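Local coordinates for FAA hydrolase family protein (Pseudomonas aeruginosa, PDB 6J5Y) that probably hydrolyses fumarylpyruvate, as a metal-dependent hydrolase of the FAH superfamily that binds manganese and pyruvate in its active site, at residues A157-Q162 against G218-L223; Y81-V86 against D167-D172; S74-Y79 against M114-L119. One frame throughout, in Å; residues are numbered along the deposited sequence.

Contact 1 (A157-Q162 against G218-L223); sequences AAISLQ and GAIDGL
An antiparallel strand pair in the five-stranded mixed sheet of this FAH-family chain brings Ile-159, Ser-160 and Leu-161 opposite Ile-220, Ala-219 and Gly-218. The two strand axes come within 4.8 Å and run at 172° to each other. Ser-160 and Ala-219 form the hydrogen-bonded pair. Ser-160 N gives to Ala-219 O at 3.1 Å, and Ala-219 N gives back to Ser-160 O at 2.9 Å. Ile-159 and Ile-220 form a non-hydrogen-bonded pair, and their side chains lie side by side and point the same way. Their CD1 methyls meet at 3.7 Å. On this buried face they join Leu-161, while strands 79-89 and 105-116 pack against them through Ile-83 and Val-110. The CG2 branch of Ile-220 stands anti to its backbone N and reaches Ala-157 CB at 3.9 Å. Leu-161 and Gly-218 make a second non-hydrogen-bonded pair, CA to CA 4.2 Å. Past Ile-220 the chain leaves the strand in a type II turn to Leu-223, with Gly-222 at a positive phi. Asp-221, second in the turn, grips Ala-158 twice. Its backbone N bonds to Ala-158 O at 3.0 Å, and its OD2 takes Ala-158 N at 2.8 Å from above the carboxylate plane.

Contact 2 (Y81-V86 against D167-D172); sequences YEIELV and DRQRSD. With MN (manganese (II) ion), chain C; PYR (pyruvic acid), chain B.
The Tyr-81 ring has Gln-169 OE1 at its edge, near the ring plane and 3.6 Å from CD1. The ring and the Gln-169 amide are well turned against each other, and the two side chains run alongside with opposite headings. One face of the Arg-168 guanidinium carries Tyr-81 OH, offset toward the rim. The guanidinium and ring planes stand nearly perpendicular, at 82°. Tyr-81 OH is 3.2 Å from Arg-168 NH1, but the angle is too poor for a hydrogen bond. The hydroxyl is instead bonded to Gly-206 O. The same Gln-169 OE1 accepts a hydrogen bond from Ile-83 N at 3.0 Å. This bond is nearly straight, at 170°, and uses a lone pair in the carbonyl plane. Gln-169 is extended beyond CG (chi2 -177°), which carries its amide across to strand 79-89. Its NE2 binds Thr-203 OG1, so both ends of the buried amide are held. Arg-168 and Gln-169 form a classic beta bulge opposite Leu-161. On the other side of strand 79-89 lies the active site, where Glu-82 and Glu-84 point away from strand 166-172. Glu-82 OE1 binds manganese at 2.2 Å and Glu-84 OE2 binds it at 2.0 Å. Asp-113, pyruvate O and O3, and a water bring the metal to six donor atoms. That water also donates to Glu-84 OE1, at 2.8 Å. Gly-202 N bonds to Glu-84 OE1 as well, and Arg-117 makes a salt bridge with Glu-82 OE2.

Contact 3 (S74-Y79 against M114-L119); sequences SQTGNY and MTRRDL
Thr-76 and Asp-118 cross at about a right angle, with hydroxyl against carboxylate. Thr-76 OG1 donates to Asp-118 OD1 at 2.7 Å, on its syn side. Gly-77 N reaches the other oxygen, Asp-118 OD2, also at 2.7 Å and also on the syn side. Leu-119 N comes to OD1 from the face opposite Thr-76 OG1. Three donors therefore hold the carboxylate. Thr-76 OG1 sits anti to its own backbone N (chi1 -169°), where it also accepts from Asn-78 N at 3.0 Å and closes an ST turn. The aliphatic part of Arg-116 passes over Thr-76, its CB and CG close to Thr-76 CB. It bends at chi3, and its NH2 bonds to Ser-74 O at 2.8 Å, from above the carbonyl plane. Arg-116 NH1 is bonded to Ile-132 O. Met-114 slants across Tyr-79. Its CE lies over one ring face, 3.9 Å from the centroid, a CH-pi contact; SD stands obliquely, 5.5 Å from that centroid, a Met-aromatic contact. Tyr-72 adds an edge-to-face partner to the same ring. Tyr-79 and Arg-116 form an antiparallel non-hydrogen-bonded pair, and Arg-117 N bonds to Asn-78 O at 2.8 Å. Arg-116 is the N-cap residue of helix 117-126. The contact joins the loop after strand 67-71, and the start of strand 79-89, to the corner where strand 105-116 turns into that helix.

Contact 2 is the buried one, while contacts 1 and 3 are partly buried. Contacts 1 and 2 meet through the neighbouring strands 158-163 and 166-172 of one sheet, where Leu-161 N lies 2.7 Å from Gln-169 O and Leu-161 packs on Tyr-81. Contacts 2 and 3 share the eight-stranded mixed sheet through strands 79-89 and 105-116, and they join beside the metal site. Contacts 1 and 3 do not touch; their centres are about 24 Å apart. Chemistry follows place: paired backbones and aliphatic side chains in contact 1, a side-chain amide in contact 2, with the metal-binding carboxylates on the far side of its strand, and a carboxylate tying a loop to a helix start in contact 3.

Contact 1 (A157-Q162 against G218-L223)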
# COMPACT_ATOMS: atom_id res chain seq x y z
N ALA A 157 11.42 -10.77 -4.08
CA ALA A 157 11.64 -10.24 -2.72
C ALA A 157 10.62 -10.85 -1.76
O ALA A 157 9.42 -10.73 -2.04
CB ALA A 157 11.51 -8.73 -2.70
N ALA A 158 11.07 -11.45 -0.65
CA ALA A 158 10.14 -11.94 0.40
C ALA A 158 9.43 -10.71 0.99
O ALA A 158 10.08 -9.63 1.13
CB ALA A 158 10.84 -12.74 1.48
N ILE A 159 8.14 -10.89 1.24
CA ILE A 159 7.20 -9.92 1.86
C ILE A 159 6.50 -10.65 3.00
O ILE A 159 5.97 -11.79 2.80
CB ILE A 159 6.23 -9.34 0.82
CG1 ILE A 159 5.23 -8.35 1.43
CG2 ILE A 159 5.54 -10.47 0.05
CD1 ILE A 159 4.56 -7.45 0.41
N SER A 160 6.51 -10.04 4.18
CA SER A 160 6.09 -10.71 5.43
C SER A 160 5.44 -9.70 6.38
O SER A 160 5.84 -8.49 6.38
CB SER A 160 7.28 -11.37 6.06
OG SER A 160 8.13 -10.37 6.61
N LEU A 161 4.48 -10.18 7.16
CA LEU A 161 3.81 -9.40 8.22
C LEU A 161 3.69 -10.29 9.44
O LEU A 161 3.13 -11.42 9.31
CB LEU A 161 2.43 -8.93 7.77
CG LEU A 161 1.76 -7.94 8.72
CD1 LEU A 161 0.77 -7.08 7.96
CD2 LEU A 161 1.05 -8.63 9.87
N GLN A 162 4.19 -9.82 10.57
CA GLN A 162 3.99 -10.55 11.84
C GLN A 162 3.17 -9.66 12.76
O GLN A 162 3.24 -8.41 12.66
CB GLN A 162 5.33 -11.04 12.39
CG GLN A 162 6.33 -9.94 12.70
CD GLN A 162 7.43 -10.46 13.58
OE1 GLN A 162 7.54 -10.08 14.75
NE2 GLN A 162 8.22 -11.37 13.04
N GLY A 218 5.94 -5.43 9.45
CA GLY A 218 6.07 -5.82 8.05
C GLY A 218 7.50 -5.66 7.60
O GLY A 218 8.22 -4.86 8.19
N ALA A 219 7.90 -6.42 6.59
CA ALA A 219 9.22 -6.28 5.99
C ALA A 219 9.15 -6.71 4.53
O ALA A 219 8.35 -7.59 4.19
CB ALA A 219 10.22 -7.04 6.80
N ILE A 220 9.95 -6.07 3.70
CA ILE A 220 10.28 -6.58 2.35
C ILE A 220 11.79 -6.57 2.19
O ILE A 220 12.40 -5.53 2.53
CB ILE A 220 9.54 -5.76 1.27
CG1 ILE A 220 8.03 -5.76 1.55
CG2 ILE A 220 9.92 -6.28 -0.11
CD1 ILE A 220 7.20 -4.82 0.71
N ASP A 221 12.34 -7.65 1.62
CA ASP A 221 13.79 -7.78 1.33
C ASP A 221 14.32 -6.51 0.66
O ASP A 221 13.76 -6.07 -0.37
CB ASP A 221 14.11 -8.97 0.42
CG ASP A 221 13.85 -10.31 1.07
OD1 ASP A 221 13.82 -10.38 2.29
OD2 ASP A 221 13.70 -11.29 0.33
N GLY A 222 15.42 -5.97 1.19
CA GLY A 222 16.06 -4.75 0.66
C GLY A 222 15.34 -3.48 1.10
O GLY A 222 15.94 -2.44 0.95
N LEU A 223 14.13 -3.56 1.67
CA LEU A 223 13.26 -2.37 1.93
C LEU A 223 13.03 -2.17 3.43
O LEU A 223 12.18 -1.35 3.79
CB LEU A 223 11.94 -2.54 1.17
CG LEU A 223 12.06 -2.68 -0.34
CD1 LEU A 223 10.70 -2.63 -0.99
CD2 LEU A 223 12.95 -1.59 -0.93

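Contact 2 (Y81-V86 against D167-D172)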
# COMPACT_ATOMS: atom_id res chain seq x y z
N TYR A 81 -5.09 -5.61 8.86
CA TYR A 81 -3.75 -5.32 8.29
C TYR A 81 -3.70 -5.94 6.90
O TYR A 81 -4.44 -6.92 6.66
CB TYR A 81 -2.63 -5.91 9.16
CG TYR A 81 -2.74 -7.40 9.34
CD1 TYR A 81 -2.29 -8.28 8.37
CD2 TYR A 81 -3.36 -7.93 10.46
CE1 TYR A 81 -2.43 -9.64 8.51
CE2 TYR A 81 -3.47 -9.31 10.63
CZ TYR A 81 -3.01 -10.17 9.65
OH TYR A 81 -3.14 -11.52 9.80
N GLU A 82 -2.90 -5.34 6.01
CA GLU A 82 -2.52 -5.90 4.69
C GLU A 82 -1.12 -5.39 4.32
O GLU A 82 -1.04 -4.18 3.99
CB GLU A 82 -3.47 -5.42 3.59
CG GLU A 82 -4.92 -5.83 3.73
CD GLU A 82 -5.78 -5.52 2.51
OE1 GLU A 82 -5.26 -4.91 1.57
OE2 GLU A 82 -6.97 -5.84 2.51
N ILE A 83 -0.06 -6.23 4.35
CA ILE A 83 1.31 -5.78 3.98
C ILE A 83 1.39 -5.67 2.45
O ILE A 83 0.78 -6.53 1.77
CB ILE A 83 2.40 -6.69 4.58
CG1 ILE A 83 3.76 -6.01 4.60
CG2 ILE A 83 2.47 -8.03 3.87
CD1 ILE A 83 3.80 -4.76 5.46
N GLU A 84 2.07 -4.66 1.92
CA GLU A 84 2.11 -4.42 0.45
C GLU A 84 3.44 -3.75 0.07
O GLU A 84 3.91 -2.87 0.84
CB GLU A 84 0.92 -3.55 0.00
CG GLU A 84 -0.42 -3.99 0.53
CD GLU A 84 -1.64 -3.65 -0.32
OE1 GLU A 84 -1.49 -3.00 -1.40
OE2 GLU A 84 -2.75 -4.05 0.09
N LEU A 85 4.00 -4.17 -1.07
CA LEU A 85 5.04 -3.39 -1.80
C LEU A 85 4.40 -2.13 -2.37
O LEU A 85 3.38 -2.23 -3.09
CB LEU A 85 5.68 -4.24 -2.89
CG LEU A 85 6.67 -3.52 -3.81
CD1 LEU A 85 7.96 -3.20 -3.09
CD2 LEU A 85 6.94 -4.35 -5.05
N VAL A 86 5.01 -0.99 -2.07
CA VAL A 86 4.62 0.33 -2.60
C VAL A 86 5.70 0.73 -3.58
O VAL A 86 6.91 0.71 -3.22
CB VAL A 86 4.40 1.40 -1.52
CG1 VAL A 86 3.90 2.69 -2.15
CG2 VAL A 86 3.45 0.95 -0.43
N ASP A 167 4.02 -14.93 12.61
CA ASP A 167 3.92 -14.69 11.15
C ASP A 167 2.44 -14.82 10.78
O ASP A 167 1.76 -15.72 11.31
CB ASP A 167 4.82 -15.63 10.34
CG ASP A 167 6.28 -15.27 10.51
OD1 ASP A 167 6.58 -14.05 10.51
OD2 ASP A 167 7.10 -16.20 10.67
N ARG A 168 1.96 -13.89 9.97
CA ARG A 168 0.57 -13.84 9.48
C ARG A 168 0.60 -13.85 7.95
O ARG A 168 -0.18 -14.61 7.35
CB ARG A 168 -0.13 -12.64 10.13
CG ARG A 168 -0.02 -12.60 11.65
CD ARG A 168 -0.70 -13.74 12.40
NE ARG A 168 -2.12 -13.72 12.11
CZ ARG A 168 -3.03 -13.00 12.77
NH1 ARG A 168 -4.29 -13.04 12.39
NH2 ARG A 168 -2.70 -12.32 13.85
N GLN A 169 1.52 -13.10 7.34
CA GLN A 169 1.72 -13.09 5.87
C GLN A 169 3.19 -13.33 5.55
O GLN A 169 4.06 -12.71 6.18
CB GLN A 169 1.25 -11.78 5.26
CG GLN A 169 -0.16 -11.41 5.67
CD GLN A 169 -0.60 -10.14 4.98
OE1 GLN A 169 -0.28 -9.03 5.43
NE2 GLN A 169 -1.32 -10.30 3.88
N ARG A 170 3.43 -14.23 4.61
CA ARG A 170 4.77 -14.56 4.06
C ARG A 170 4.58 -15.03 2.62
O ARG A 170 3.98 -16.10 2.41
CB ARG A 170 5.49 -15.62 4.89
CG ARG A 170 6.88 -15.94 4.37
CD ARG A 170 7.81 -16.48 5.44
NE ARG A 170 7.84 -15.61 6.62
CZ ARG A 170 8.67 -14.57 6.81
NH1 ARG A 170 9.58 -14.24 5.92
NH2 ARG A 170 8.59 -13.88 7.93
N SER A 171 5.03 -14.22 1.68
CA SER A 171 4.99 -14.52 0.24
C SER A 171 6.18 -13.85 -0.41
O SER A 171 7.12 -13.47 0.33
CB SER A 171 3.67 -14.09 -0.36
OG SER A 171 3.66 -14.32 -1.76
N ASP A 172 6.12 -13.65 -1.72
CA ASP A 172 7.18 -13.01 -2.53
C ASP A 172 6.51 -12.09 -3.56
O ASP A 172 5.52 -12.52 -4.20
CB ASP A 172 8.07 -14.05 -3.22
CG ASP A 172 9.39 -13.45 -3.63
OD1 ASP A 172 9.39 -12.61 -4.55
OD2 ASP A 172 10.40 -13.76 -2.98
MN MN C . -4.67 -3.95 -0.28
C PYR B . -5.94 -6.22 -1.69
O PYR B . -4.82 -5.78 -1.37
OXT PYR B . -6.09 -7.34 -2.23
CA PYR B . -6.96 -5.42 -1.47
O3 PYR B . -6.72 -4.29 -1.03
CB PYR B . -8.39 -5.76 -1.76
O HOH W 1 -4.20 -2.83 -2.07

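Contact 3 (S74-Y79 against M114-L119)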
# COMPACT_ATOMS: atom_id res chain seq x y z
N SER A 74 -12.85 4.44 13.74
CA SER A 74 -14.30 4.54 14.05
C SER A 74 -15.10 3.59 13.15
O SER A 74 -14.59 3.15 12.09
CB SER A 74 -14.77 5.96 13.94
OG SER A 74 -14.97 6.34 12.56
N GLN A 75 -16.30 3.22 13.59
CA GLN A 75 -17.31 2.56 12.76
C GLN A 75 -16.79 1.22 12.23
O GLN A 75 -17.21 0.83 11.13
CB GLN A 75 -17.73 3.51 11.63
CG GLN A 75 -18.36 4.81 12.15
CD GLN A 75 -19.72 4.56 12.76
OE1 GLN A 75 -20.43 3.63 12.39
NE2 GLN A 75 -20.09 5.40 13.71
N THR A 76 -15.98 0.50 13.01
CA THR A 76 -15.55 -0.88 12.63
C THR A 76 -15.44 -1.79 13.85
O THR A 76 -15.00 -1.34 14.92
CB THR A 76 -14.24 -0.88 11.83
OG1 THR A 76 -14.07 -2.19 11.30
CG2 THR A 76 -13.03 -0.52 12.66
N GLY A 77 -15.81 -3.06 13.66
CA GLY A 77 -15.42 -4.14 14.56
C GLY A 77 -14.35 -5.03 13.95
O GLY A 77 -13.92 -5.92 14.64
N ASN A 78 -13.92 -4.80 12.70
CA ASN A 78 -13.12 -5.79 11.93
C ASN A 78 -12.05 -5.05 11.15
O ASN A 78 -12.28 -4.79 9.94
CB ASN A 78 -14.00 -6.62 11.00
CG ASN A 78 -13.33 -7.84 10.43
OD1 ASN A 78 -12.20 -8.15 10.76
ND2 ASN A 78 -14.03 -8.56 9.56
N TYR A 79 -10.96 -4.73 11.82
CA TYR A 79 -9.90 -3.80 11.34
C TYR A 79 -8.73 -4.68 10.90
O TYR A 79 -8.05 -5.24 11.79
CB TYR A 79 -9.60 -2.77 12.42
CG TYR A 79 -8.46 -1.81 12.18
CD1 TYR A 79 -8.39 -1.04 11.04
CD2 TYR A 79 -7.48 -1.62 13.14
CE1 TYR A 79 -7.36 -0.15 10.83
CE2 TYR A 79 -6.45 -0.71 12.97
CZ TYR A 79 -6.40 0.05 11.81
OH TYR A 79 -5.37 0.92 11.60
N MET A 114 -4.40 -0.55 5.52
CA MET A 114 -5.25 -0.81 6.71
C MET A 114 -6.72 -0.67 6.26
O MET A 114 -7.01 0.10 5.31
CB MET A 114 -4.90 0.12 7.88
CG MET A 114 -3.45 -0.03 8.35
SD MET A 114 -3.03 -1.73 8.84
CE MET A 114 -4.28 -2.04 10.09
N THR A 115 -7.60 -1.53 6.75
CA THR A 115 -8.91 -1.77 6.10
C THR A 115 -9.99 -1.92 7.17
O THR A 115 -9.76 -2.69 8.08
CB THR A 115 -8.84 -3.03 5.22
OG1 THR A 115 -7.87 -2.81 4.19
CG2 THR A 115 -10.16 -3.38 4.58
N ARG A 116 -11.11 -1.17 7.09
CA ARG A 116 -12.31 -1.47 7.91
C ARG A 116 -13.03 -2.58 7.15
O ARG A 116 -13.82 -2.24 6.29
CB ARG A 116 -13.14 -0.21 8.16
CG ARG A 116 -12.34 0.85 8.90
CD ARG A 116 -13.15 2.01 9.41
NE ARG A 116 -13.56 2.94 8.38
CZ ARG A 116 -13.96 4.18 8.61
NH1 ARG A 116 -14.31 4.96 7.60
NH2 ARG A 116 -13.99 4.65 9.85
N ARG A 117 -12.65 -3.83 7.38
CA ARG A 117 -13.08 -4.99 6.52
C ARG A 117 -14.62 -5.15 6.53
O ARG A 117 -15.18 -5.45 5.43
CB ARG A 117 -12.37 -6.27 6.98
CG ARG A 117 -12.70 -7.51 6.16
CD ARG A 117 -12.08 -7.51 4.78
NE ARG A 117 -10.63 -7.58 4.91
CZ ARG A 117 -9.73 -7.20 4.00
NH1 ARG A 117 -10.10 -6.68 2.84
NH2 ARG A 117 -8.45 -7.34 4.28
N ASP A 118 -15.27 -5.01 7.68
CA ASP A 118 -16.76 -5.07 7.81
C ASP A 118 -17.40 -4.08 6.84
O ASP A 118 -18.26 -4.52 6.01
CB ASP A 118 -17.26 -4.90 9.26
CG ASP A 118 -16.64 -3.77 10.07
OD1 ASP A 118 -15.89 -2.95 9.50
OD2 ASP A 118 -16.89 -3.73 11.29
N LEU A 119 -16.95 -2.82 6.86
CA LEU A 119 -17.45 -1.76 5.94
C LEU A 119 -17.13 -2.12 4.48
O LEU A 119 -18.05 -2.01 3.63
CB LEU A 119 -16.86 -0.40 6.32
CG LEU A 119 -17.22 0.14 7.70
CD1 LEU A 119 -16.75 1.58 7.86
CD2 LEU A 119 -18.72 0.02 7.98